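Local coordinates for protein TcpB (Brucella melitensis, PDB 4LQC) that is a bacterial TIR-domain protein, seen here as its TIR domain, an alpha/beta fold built round a parallel beta sheet, at residues 95-101 with 117-122; 7-13 with 35-41; 43-49 with 71-76. The protein carries 2 engineered substitutions. All blocks are in the same frame, centred on the assembly; numbering follows the deposited sequence.

All three contacts lie within the TIR domain. Along the chain they come in series, in the order contact 2, contact 3, contact 1, and each closes before the next opens. Contacts 1 and 2 join strands at opposite ends of the same five-stranded parallel sheet. Their centres are about 16 Å apart, and L96 packs on F9 between them. Contact 3 joins the loop after strand 36-43 to the residues leading out of helix 69-72. It lies about 17 Å, centre to centre, from each of the others. It meets contact 2 where A12 packs on L43 and H13 O probably accepts a hydrogen bond from L43 N. Edge strand 36-43 thus leads into the loop of contact 3.

Contact 1: 95-101 with 117-122; sequences ILPIWHK and KVALNT
I98 and W99 pair with L120 and N121 in parallel, joining strand 95-100 to the short edge strand 120-121 of the TIR-domain sheet. W99 makes both backbone bonds of the pair. Its N gives a nearly straight bond to L120 O (2.8 Å, 170°), and its O takes one from T122 N (3.1 Å). On one face of the sheet, I98 CG1 packs on L120 CD1 at 3.8 Å. A119 CB packs on P97 CB and on the pyrrole side of the W99 indole, 3.8 Å from W99 CD1. W99 NE1 gives a hydrogen bond to a water in the ring plane at 3.0 Å. K117 has a fully extended chain. It crosses the P97 side chain at about a right angle, with CE beside CD and CG, and its NZ reaches I95 O at 3.2 Å from above the carbonyl plane. At the far end, H100 ND1 and T122 OG1 share a hydrogen bond of 2.7 Å in the plane of the imidazole. H100 CG lies anti to the backbone N (chi1 -173°), which puts the ring beside T122, and chi2 (56°) turns ND1 to the hydroxyl. N121 ND2 bonds S123 OG of the second subunit, and K101 NZ makes salt bridges with E69 and E106 of that subunit. Strand 60-68 bonds the other side of 95-100, while L134 of helix 127-136 touches L120 and L25 of helix 18-31 touches I98.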
loop_
_atom_site.group_PDB
_atom_site.type_symbol
_atom_site.label_atom_id
_atom_site.label_comp_id
_atom_site.label_asym_id
_atom_site.label_seq_id
_atom_site.Cartn_x
_atom_site.Cartn_y
_atom_site.Cartn_z
ATOM N N ILE B 95 5.229 19.716 3.843
ATOM C CA ILE B 95 4.454 18.517 4.170
ATOM C C ILE B 95 4.870 17.336 3.281
ATOM O O ILE B 95 4.811 17.419 2.057
ATOM C CB ILE B 95 2.926 18.765 4.062
ATOM C CG1 ILE B 95 2.492 19.917 4.978
ATOM C CG2 ILE B 95 2.137 17.520 4.447
ATOM C CD1 ILE B 95 2.457 19.529 6.434
ATOM N N LEU B 96 5.298 16.242 3.910
ATOM C CA LEU B 96 5.751 15.049 3.193
ATOM C C LEU B 96 4.863 13.886 3.572
ATOM O O LEU B 96 5.054 13.270 4.616
ATOM C CB LEU B 96 7.186 14.694 3.593
ATOM C CG LEU B 96 8.123 15.891 3.717
ATOM C CD1 LEU B 96 9.421 15.490 4.394
ATOM C CD2 LEU B 96 8.381 16.470 2.340
ATOM N N PRO B 97 3.882 13.581 2.722
ATOM C CA PRO B 97 3.015 12.420 2.918
ATOM C C PRO B 97 3.810 11.146 2.770
ATOM O O PRO B 97 4.748 11.094 1.966
ATOM C CB PRO B 97 2.051 12.507 1.730
ATOM C CG PRO B 97 2.104 13.943 1.297
ATOM C CD PRO B 97 3.521 14.337 1.513
ATOM N N ILE B 98 3.435 10.124 3.527
ATOM C CA ILE B 98 3.922 8.780 3.258
ATOM C C ILE B 98 2.727 7.869 3.115
ATOM O O ILE B 98 1.893 7.785 4.034
ATOM C CB ILE B 98 4.792 8.251 4.391
ATOM C CG1 ILE B 98 6.052 9.103 4.514
ATOM C CG2 ILE B 98 5.188 6.804 4.105
ATOM C CD1 ILE B 98 6.834 8.806 5.771
ATOM N N TRP B 99 2.635 7.202 1.964
ATOM C CA TRP B 99 1.541 6.274 1.696
ATOM C C TRP B 99 1.849 4.981 2.416
ATOM O O TRP B 99 2.932 4.414 2.243
ATOM C CB TRP B 99 1.425 5.994 0.201
ATOM C CG TRP B 99 0.936 7.148 -0.640
ATOM C CD1 TRP B 99 1.191 8.485 -0.453
ATOM C CD2 TRP B 99 0.081 7.060 -1.790
ATOM N NE1 TRP B 99 0.553 9.225 -1.426
ATOM C CE2 TRP B 99 -0.135 8.375 -2.255
ATOM C CE3 TRP B 99 -0.517 5.997 -2.471
ATOM C CZ2 TRP B 99 -0.919 8.651 -3.383
ATOM C CZ3 TRP B 99 -1.301 6.274 -3.587
ATOM C CH2 TRP B 99 -1.496 7.586 -4.030
ATOM N N HIS B 100 0.916 4.500 3.229
ATOM C CA HIS B 100 1.149 3.249 3.964
ATOM C C HIS B 100 -0.057 2.306 3.912
ATOM O O HIS B 100 -1.105 2.571 4.498
ATOM C CB HIS B 100 1.567 3.557 5.409
ATOM C CG HIS B 100 1.986 2.359 6.200
ATOM N ND1 HIS B 100 2.989 1.503 5.790
ATOM C CD2 HIS B 100 1.547 1.881 7.390
ATOM C CE1 HIS B 100 3.139 0.542 6.686
ATOM N NE2 HIS B 100 2.279 0.752 7.669
ATOM N N LYS B 101 0.103 1.207 3.190
ATOM C CA LYS B 101 -0.947 0.198 3.069
ATOM C C LYS B 101 -2.265 0.768 2.532
ATOM O O LYS B 101 -3.353 0.352 2.945
ATOM C CB LYS B 101 -1.119 -0.563 4.398
ATOM C CG LYS B 101 0.151 -1.360 4.783
ATOM C CD LYS B 101 0.212 -1.812 6.254
ATOM C CE LYS B 101 -0.810 -2.907 6.578
ATOM N NZ LYS B 101 -0.747 -4.072 5.645
ATOM N N LYS B 117 -0.160 13.700 -6.043
ATOM C CA LYS B 117 1.047 14.244 -5.442
ATOM C C LYS B 117 2.033 13.131 -5.096
ATOM O O LYS B 117 1.751 12.253 -4.273
ATOM C CB LYS B 117 0.708 15.048 -4.195
ATOM C CG LYS B 117 1.902 15.746 -3.573
ATOM C CD LYS B 117 1.585 16.211 -2.158
ATOM C CE LYS B 117 2.816 16.750 -1.466
ATOM N NZ LYS B 117 2.451 17.405 -0.158
ATOM N N VAL B 118 3.193 13.172 -5.739
ATOM C CA VAL B 118 4.218 12.159 -5.541
ATOM C C VAL B 118 4.694 12.176 -4.100
ATOM O O VAL B 118 4.947 13.241 -3.534
ATOM C CB VAL B 118 5.415 12.390 -6.465
ATOM C CG1 VAL B 118 6.429 11.269 -6.293
ATOM C CG2 VAL B 118 4.953 12.464 -7.902
ATOM N N ALA B 119 4.807 10.988 -3.512
ATOM C CA ALA B 119 5.182 10.868 -2.121
ATOM C C ALA B 119 5.903 9.557 -1.837
ATOM O O ALA B 119 5.983 8.676 -2.684
ATOM C CB ALA B 119 3.957 10.995 -1.242
ATOM N N LEU B 120 6.435 9.447 -0.630
ATOM C CA LEU B 120 7.067 8.218 -0.191
ATOM C C LEU B 120 5.983 7.157 -0.032
ATOM O O LEU B 120 4.823 7.478 0.204
ATOM C CB LEU B 120 7.799 8.467 1.130
ATOM C CG LEU B 120 8.896 9.527 1.081
ATOM C CD1 LEU B 120 9.109 10.155 2.444
ATOM C CD2 LEU B 120 10.177 8.868 0.606
ATOM N N ASN B 121 6.370 5.901 -0.161
ATOM C CA ASN B 121 5.439 4.783 -0.202
ATOM C C ASN B 121 6.165 3.600 0.440
ATOM O O ASN B 121 7.235 3.206 -0.016
ATOM C CB ASN B 121 5.064 4.489 -1.672
ATOM C CG ASN B 121 3.992 3.398 -1.828
ATOM O OD1 ASN B 121 3.915 2.448 -1.035
ATOM N ND2 ASN B 121 3.179 3.519 -2.876
ATOM N N THR B 122 5.590 3.043 1.505
ATOM C CA THR B 122 6.244 1.959 2.243
ATOM C C THR B 122 6.286 0.624 1.510
ATOM O O THR B 122 6.977 -0.311 1.950
ATOM C CB THR B 122 5.584 1.723 3.611
ATOM O OG1 THR B 122 4.189 1.435 3.423
ATOM C CG2 THR B 122 5.751 2.953 4.489
HETATM O O HOH W 1 0.680 12.154 -2.081
HETATM O O HOH W 2 2.432 0.545 1.565
#

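Contact 2: 7-13 with 35-41; sequences YDFFIAH and KIFYDAY. Engineered in segment 7-13: A12 (natural residue Ser).
Y7 and F37 stack face to face, with ring centroids 3.9 Å apart and planes 12° from parallel. K35 CB sits over the opposite face of the tyrosine, 3.8 Å from the centroid of the Y7 ring, in a CH-pi contact. The Y7 ring is thus sandwiched. The contact joins the two strands of a beta-alpha-beta unit, 7-14 and 36-43, with helix 18-31 between them in the chain. F9 pairs with I36 and F10 with F37, in parallel. The backbone bonds run from F9 N to K35 O, from F37 N to F9 O and from I11 N to F37 O. F10 and F37 share a sheet face, where F10 also packs on I53 and L57 of helix 49-57. The F10 ring meets Y41 obliquely, at 40°, but its CB stands over the Y41 ring, 3.9 Å from the centroid. F9 and I36 lie on the other face. I11 CG2 loosely touches both I36 CG2 and Y38 CB. H13 CG sits between its backbone N and carbonyl carbon (chi1 56°). This folds the imidazole back, and ND1 bonds I11 O at 2.8 Å close to the ring plane. The edge of the H13 ring, at CE1, meets Y38 O. The engineered A12 brings its CA to Y41 O at 3.4 Å. Where the chain turns a corner at D8, OD2 takes a nearly straight bond from K35 N with its anti lone pair, at 2.6 Å.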
loop_
_atom_site.group_PDB
_atom_site.type_symbol
_atom_site.label_atom_id
_atom_site.label_comp_id
_atom_site.label_asym_id
_atom_site.label_seq_id
_atom_site.Cartn_x
_atom_site.Cartn_y
_atom_site.Cartn_z
ATOM N N TYR B 7 12.733 21.535 15.770
ATOM C CA TYR B 7 12.949 20.147 15.356
ATOM C C TYR B 7 13.020 19.975 13.852
ATOM O O TYR B 7 12.697 20.892 13.103
ATOM C CB TYR B 7 11.831 19.265 15.901
ATOM C CG TYR B 7 12.103 18.753 17.290
ATOM C CD1 TYR B 7 12.828 19.510 18.212
ATOM C CD2 TYR B 7 11.648 17.509 17.682
ATOM C CE1 TYR B 7 13.080 19.030 19.498
ATOM C CE2 TYR B 7 11.898 17.022 18.955
ATOM C CZ TYR B 7 12.614 17.779 19.855
ATOM O OH TYR B 7 12.849 17.265 21.108
ATOM N N ASP B 8 13.431 18.786 13.418
ATOM C CA ASP B 8 13.464 18.443 12.000
ATOM C C ASP B 8 12.094 17.991 11.477
ATOM O O ASP B 8 11.666 18.422 10.411
ATOM C CB ASP B 8 14.520 17.370 11.729
ATOM C CG ASP B 8 15.874 17.718 12.328
ATOM O OD1 ASP B 8 16.464 18.727 11.890
ATOM O OD2 ASP B 8 16.353 16.984 13.226
ATOM N N PHE B 9 11.405 17.131 12.222
ATOM C CA PHE B 9 10.114 16.604 11.767
ATOM C C PHE B 9 9.099 16.517 12.893
ATOM O O PHE B 9 9.469 16.297 14.051
ATOM C CB PHE B 9 10.280 15.192 11.228
ATOM C CG PHE B 9 11.217 15.089 10.080
ATOM C CD1 PHE B 9 10.811 15.464 8.808
ATOM C CD2 PHE B 9 12.500 14.593 10.258
ATOM C CE1 PHE B 9 11.672 15.370 7.732
ATOM C CE2 PHE B 9 13.370 14.487 9.185
ATOM C CZ PHE B 9 12.955 14.878 7.918
ATOM N N PHE B 10 7.819 16.681 12.564
ATOM C CA PHE B 10 6.765 16.115 13.402
ATOM C C PHE B 10 6.105 15.067 12.531
ATOM O O PHE B 10 6.146 15.174 11.297
ATOM C CB PHE B 10 5.762 17.160 13.906
ATOM C CG PHE B 10 4.912 17.791 12.821
ATOM C CD1 PHE B 10 3.617 17.334 12.570
ATOM C CD2 PHE B 10 5.401 18.849 12.066
ATOM C CE1 PHE B 10 2.839 17.914 11.591
ATOM C CE2 PHE B 10 4.623 19.435 11.081
ATOM C CZ PHE B 10 3.343 18.962 10.838
ATOM N N ILE B 11 5.531 14.039 13.153
ATOM C CA ILE B 11 4.855 12.996 12.385
ATOM C C ILE B 11 3.408 12.777 12.818
ATOM O O ILE B 11 3.132 12.197 13.874
ATOM C CB ILE B 11 5.657 11.678 12.351
ATOM C CG1 ILE B 11 4.891 10.615 11.583
ATOM C CG2 ILE B 11 5.968 11.204 13.743
ATOM C CD1 ILE B 11 5.778 9.507 11.040
ATOM N N ALA B 12 2.498 13.296 11.989
ATOM C CA ALA B 12 1.065 13.172 12.192
ATOM C C ALA B 12 0.586 11.811 11.706
ATOM O O ALA B 12 0.930 11.381 10.612
ATOM C CB ALA B 12 0.330 14.286 11.444
ATOM N N HIS B 13 -0.225 11.139 12.512
ATOM C CA HIS B 13 -0.602 9.769 12.207
ATOM C C HIS B 13 -1.880 9.421 12.943
ATOM O O HIS B 13 -2.209 10.041 13.960
ATOM C CB HIS B 13 0.496 8.854 12.716
ATOM C CG HIS B 13 0.777 9.024 14.175
ATOM N ND1 HIS B 13 1.498 10.088 14.674
ATOM C CD2 HIS B 13 0.425 8.274 15.246
ATOM C CE1 HIS B 13 1.585 9.982 15.990
ATOM N NE2 HIS B 13 0.941 8.890 16.363
ATOM N N LYS B 35 15.800 15.087 14.951
ATOM C CA LYS B 35 14.868 15.400 16.027
ATOM C C LYS B 35 13.419 15.341 15.522
ATOM O O LYS B 35 13.063 16.030 14.570
ATOM C CB LYS B 35 15.211 16.766 16.647
ATOM C CG LYS B 35 16.710 16.887 16.990
ATOM C CD LYS B 35 17.078 18.181 17.737
ATOM C CE LYS B 35 17.936 19.109 16.870
ATOM N NZ LYS B 35 19.091 18.411 16.202
ATOM N N ILE B 36 12.594 14.501 16.151
ATOM C CA ILE B 36 11.214 14.259 15.691
ATOM C C ILE B 36 10.190 14.337 16.806
ATOM O O ILE B 36 10.338 13.659 17.843
ATOM C CB ILE B 36 11.053 12.853 15.085
ATOM C CG1 ILE B 36 12.249 12.514 14.213
ATOM C CG2 ILE B 36 9.774 12.748 14.242
ATOM C CD1 ILE B 36 12.882 11.271 14.646
ATOM N N PHE B 37 9.161 15.161 16.587
ATOM C CA PHE B 37 7.979 15.191 17.440
ATOM C C PHE B 37 7.019 14.088 17.000
ATOM O O PHE B 37 6.795 13.876 15.798
ATOM C CB PHE B 37 7.254 16.543 17.337
ATOM C CG PHE B 37 7.929 17.669 18.083
ATOM C CD1 PHE B 37 8.076 17.611 19.456
ATOM C CD2 PHE B 37 8.387 18.790 17.409
ATOM C CE1 PHE B 37 8.680 18.637 20.143
ATOM C CE2 PHE B 37 8.988 19.822 18.088
ATOM C CZ PHE B 37 9.134 19.748 19.459
ATOM N N TYR B 38 6.426 13.409 17.971
ATOM C CA TYR B 38 5.668 12.201 17.695
ATOM C C TYR B 38 4.429 12.090 18.577
ATOM O O TYR B 38 3.301 12.094 18.076
ATOM C CB TYR B 38 6.632 11.019 17.872
ATOM C CG TYR B 38 6.085 9.643 18.140
ATOM C CD1 TYR B 38 5.022 9.125 17.418
ATOM C CD2 TYR B 38 6.716 8.821 19.066
ATOM C CE1 TYR B 38 4.565 7.836 17.658
ATOM C CE2 TYR B 38 6.274 7.556 19.310
ATOM C CZ TYR B 38 5.201 7.055 18.607
ATOM O OH TYR B 38 4.769 5.766 18.864
ATOM N N ASP B 39 4.640 12.025 19.890
ATOM C CA ASP B 39 3.551 11.752 20.835
ATOM C C ASP B 39 2.345 12.693 20.767
ATOM O O ASP B 39 1.212 12.241 20.949
ATOM C CB ASP B 39 4.063 11.715 22.278
ATOM C CG ASP B 39 2.944 11.509 23.279
ATOM O OD1 ASP B 39 2.392 10.396 23.337
ATOM O OD2 ASP B 39 2.605 12.458 24.006
ATOM N N ALA B 40 2.588 13.984 20.525
ATOM C CA ALA B 40 1.521 14.991 20.535
ATOM C C ALA B 40 0.834 15.130 19.191
ATOM O O ALA B 40 -0.046 15.972 19.010
ATOM C CB ALA B 40 2.059 16.361 21.000
ATOM N N TYR B 41 1.238 14.302 18.239
ATOM C CA TYR B 41 0.703 14.413 16.896
ATOM C C TYR B 41 -0.108 13.201 16.489
ATOM O O TYR B 41 -0.258 12.913 15.309
ATOM C CB TYR B 41 1.826 14.734 15.906
ATOM C CG TYR B 41 2.352 16.120 16.178
ATOM C CD1 TYR B 41 1.677 17.236 15.696
ATOM C CD2 TYR B 41 3.470 16.323 16.971
ATOM C CE1 TYR B 41 2.119 18.506 15.969
ATOM C CE2 TYR B 41 3.928 17.605 17.244
ATOM C CZ TYR B 41 3.243 18.685 16.743
ATOM O OH TYR B 41 3.669 19.962 17.011
#

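Contact 3: 43-49 with 71-76; sequences LKVGDSL and FFSKQW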
loop_
_atom_site.group_PDB
_atom_site.type_symbol
_atom_site.label_atom_id
_atom_site.label_comp_id
_atom_site.label_asym_id
_atom_site.label_seq_id
_atom_site.Cartn_x
_atom_site.Cartn_y
_atom_site.Cartn_z
ATOM N N LEU B 43 -3.524 11.696 15.724
ATOM C CA LEU B 43 -4.769 12.290 15.266
ATOM C C LEU B 43 -5.918 11.384 15.653
ATOM O O LEU B 43 -5.877 10.170 15.410
ATOM C CB LEU B 43 -4.729 12.473 13.751
ATOM C CG LEU B 43 -3.618 13.435 13.332
ATOM C CD1 LEU B 43 -3.171 13.149 11.904
ATOM C CD2 LEU B 43 -4.087 14.871 13.495
ATOM N N LYS B 44 -6.932 11.974 16.274
ATOM C CA LYS B 44 -8.097 11.226 16.707
ATOM C C LYS B 44 -9.315 11.838 16.058
ATOM O O LYS B 44 -9.270 12.992 15.628
ATOM C CB LYS B 44 -8.237 11.297 18.228
ATOM C CG LYS B 44 -7.087 10.659 18.989
ATOM C CD LYS B 44 -7.205 10.945 20.468
ATOM C CE LYS B 44 -6.300 10.030 21.284
ATOM N NZ LYS B 44 -4.856 10.328 21.075
ATOM N N VAL B 45 -10.398 11.070 15.975
ATOM C CA VAL B 45 -11.677 11.616 15.535
ATOM C C VAL B 45 -12.026 12.865 16.345
ATOM O O VAL B 45 -11.980 12.839 17.578
ATOM C CB VAL B 45 -12.804 10.583 15.693
ATOM C CG1 VAL B 45 -14.159 11.256 15.582
ATOM C CG2 VAL B 45 -12.658 9.484 14.649
ATOM N N GLY B 46 -12.338 13.960 15.654
ATOM C CA GLY B 46 -12.663 15.203 16.322
ATOM C C GLY B 46 -11.584 16.273 16.250
ATOM O O GLY B 46 -11.889 17.465 16.365
ATOM N N ASP B 47 -10.327 15.874 16.059
ATOM C CA ASP B 47 -9.233 16.851 15.989
ATOM C C ASP B 47 -9.352 17.748 14.761
ATOM O O ASP B 47 -10.178 17.507 13.862
ATOM C CB ASP B 47 -7.871 16.147 15.961
ATOM C CG ASP B 47 -7.529 15.498 17.269
ATOM O OD1 ASP B 47 -7.989 16.015 18.307
ATOM O OD2 ASP B 47 -6.797 14.482 17.272
ATOM N N SER B 48 -8.519 18.782 14.718
ATOM C CA SER B 48 -8.401 19.585 13.517
ATOM C C SER B 48 -7.068 19.286 12.829
ATOM O O SER B 48 -5.996 19.583 13.368
ATOM C CB SER B 48 -8.524 21.071 13.837
ATOM O OG SER B 48 -8.347 21.860 12.671
ATOM N N LEU B 49 -7.142 18.681 11.645
ATOM C CA LEU B 49 -5.951 18.352 10.872
ATOM C C LEU B 49 -5.133 19.604 10.562
ATOM O O LEU B 49 -3.912 19.623 10.729
ATOM C CB LEU B 49 -6.348 17.651 9.564
ATOM C CG LEU B 49 -5.213 17.236 8.624
ATOM C CD1 LEU B 49 -4.219 16.262 9.316
ATOM C CD2 LEU B 49 -5.782 16.609 7.376
ATOM N N PHE B 71 -5.845 6.625 8.737
ATOM C CA PHE B 71 -5.794 8.065 8.605
ATOM C C PHE B 71 -7.082 8.551 7.944
ATOM O O PHE B 71 -7.832 9.338 8.519
ATOM C CB PHE B 71 -4.577 8.508 7.803
ATOM C CG PHE B 71 -4.487 10.005 7.638
ATOM C CD1 PHE B 71 -3.981 10.790 8.659
ATOM C CD2 PHE B 71 -4.920 10.625 6.467
ATOM C CE1 PHE B 71 -3.912 12.172 8.527
ATOM C CE2 PHE B 71 -4.832 11.988 6.334
ATOM C CZ PHE B 71 -4.324 12.768 7.374
ATOM N N PHE B 72 -7.354 8.066 6.741
ATOM C CA PHE B 72 -8.522 8.549 6.004
ATOM C C PHE B 72 -9.836 8.191 6.697
ATOM O O PHE B 72 -10.822 8.912 6.551
ATOM C CB PHE B 72 -8.535 8.010 4.583
ATOM C CG PHE B 72 -7.414 8.517 3.729
ATOM C CD1 PHE B 72 -7.317 9.858 3.416
ATOM C CD2 PHE B 72 -6.475 7.639 3.203
ATOM C CE1 PHE B 72 -6.287 10.327 2.614
ATOM C CE2 PHE B 72 -5.449 8.097 2.396
ATOM C CZ PHE B 72 -5.351 9.444 2.107
ATOM N N SER B 73 -9.846 7.100 7.464
ATOM C CA SER B 73 -11.071 6.663 8.142
ATOM C C SER B 73 -11.571 7.699 9.145
ATOM O O SER B 73 -12.741 7.676 9.523
ATOM C CB SER B 73 -10.872 5.327 8.849
ATOM O OG SER B 73 -10.167 5.506 10.063
ATOM N N LYS B 74 -10.695 8.609 9.566
ATOM C CA LYS B 74 -11.076 9.658 10.504
ATOM C C LYS B 74 -12.026 10.651 9.834
ATOM O O LYS B 74 -12.569 11.518 10.493
ATOM C CB LYS B 74 -9.852 10.411 11.040
ATOM C CG LYS B 74 -8.755 9.546 11.636
ATOM C CD LYS B 74 -9.223 8.785 12.877
ATOM C CE LYS B 74 -8.343 7.561 13.135
ATOM N NZ LYS B 74 -8.790 6.785 14.323
ATOM N N GLN B 75 -12.209 10.515 8.523
ATOM C CA GLN B 75 -13.122 11.367 7.773
ATOM C C GLN B 75 -12.775 12.851 7.912
ATOM O O GLN B 75 -13.580 13.635 8.419
ATOM C CB GLN B 75 -14.575 11.117 8.203
ATOM C CG GLN B 75 -15.141 9.749 7.784
ATOM C CD GLN B 75 -16.627 9.596 8.127
ATOM O OE1 GLN B 75 -17.110 10.143 9.127
ATOM N NE2 GLN B 75 -17.357 8.860 7.290
ATOM N N TRP B 76 -11.586 13.230 7.444
ATOM C CA TRP B 76 -11.128 14.619 7.514
ATOM C C TRP B 76 -11.866 15.459 6.483
ATOM O O TRP B 76 -12.362 14.925 5.505
ATOM C CB TRP B 76 -9.621 14.693 7.257
ATOM C CG TRP B 76 -8.828 13.866 8.229
ATOM C CD1 TRP B 76 -8.201 12.671 7.978
ATOM C CD2 TRP B 76 -8.598 14.163 9.608
ATOM N NE1 TRP B 76 -7.589 12.212 9.122
ATOM C CE2 TRP B 76 -7.819 13.107 10.138
ATOM C CE3 TRP B 76 -8.980 15.216 10.456
ATOM C CZ2 TRP B 76 -7.414 13.077 11.477
ATOM C CZ3 TRP B 76 -8.577 15.185 11.777
ATOM C CH2 TRP B 76 -7.796 14.122 12.276
#
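W76 CB points toward segment 43-49, and its indole lies among L43, D47 and L49. CG lies anti to the carbonyl carbon (chi1 -58°), which sets the ring there. CG itself faces L49 CD2. Along the benzene side, CE3 packs against L49 CB at 3.7 Å, which sits over one face of the ring. K74 CB covers the opposite face from within W76's own segment. CZ3 points its edge at D47 O, 3.5 Å away in the ring plane. CH2 lies near K44 O and L43 CB, and CZ2 meets L43 CB at 3.6 Å, again at the ring edge. On the pyrrole side, NE1 stands over the centre of the F71 ring and gives a weak hydrogen bond to F71 O. Segment 43-49 is the BB loop of the TIR fold, which leads from strand 36-43 into helix 49-57. A type II turn from K44 to D47 shapes it, with G46 at positive phi. D47 N bonds K44 O to close the turn, and D47 OD2 takes a second bond from K44 N at 2.7 Å, met from above the carboxylate plane. S48 is the N-cap of helix 49-57, its OG taking a weak bond from R51 N. Segment 71-76 leads out of the short helix 69-72 through a type I turn, F72 to Q75. The F71 ring edge takes L43 CD1 on CE1 at 3.6 Å and L49 CD1 on CZ at 4.0 Å. L81 of helix 78-83 also touches both F71 and W76. K74 bends at chi2, lays CD on V45 CG2 at 3.9 Å, and carries NZ on to a salt bridge with E16.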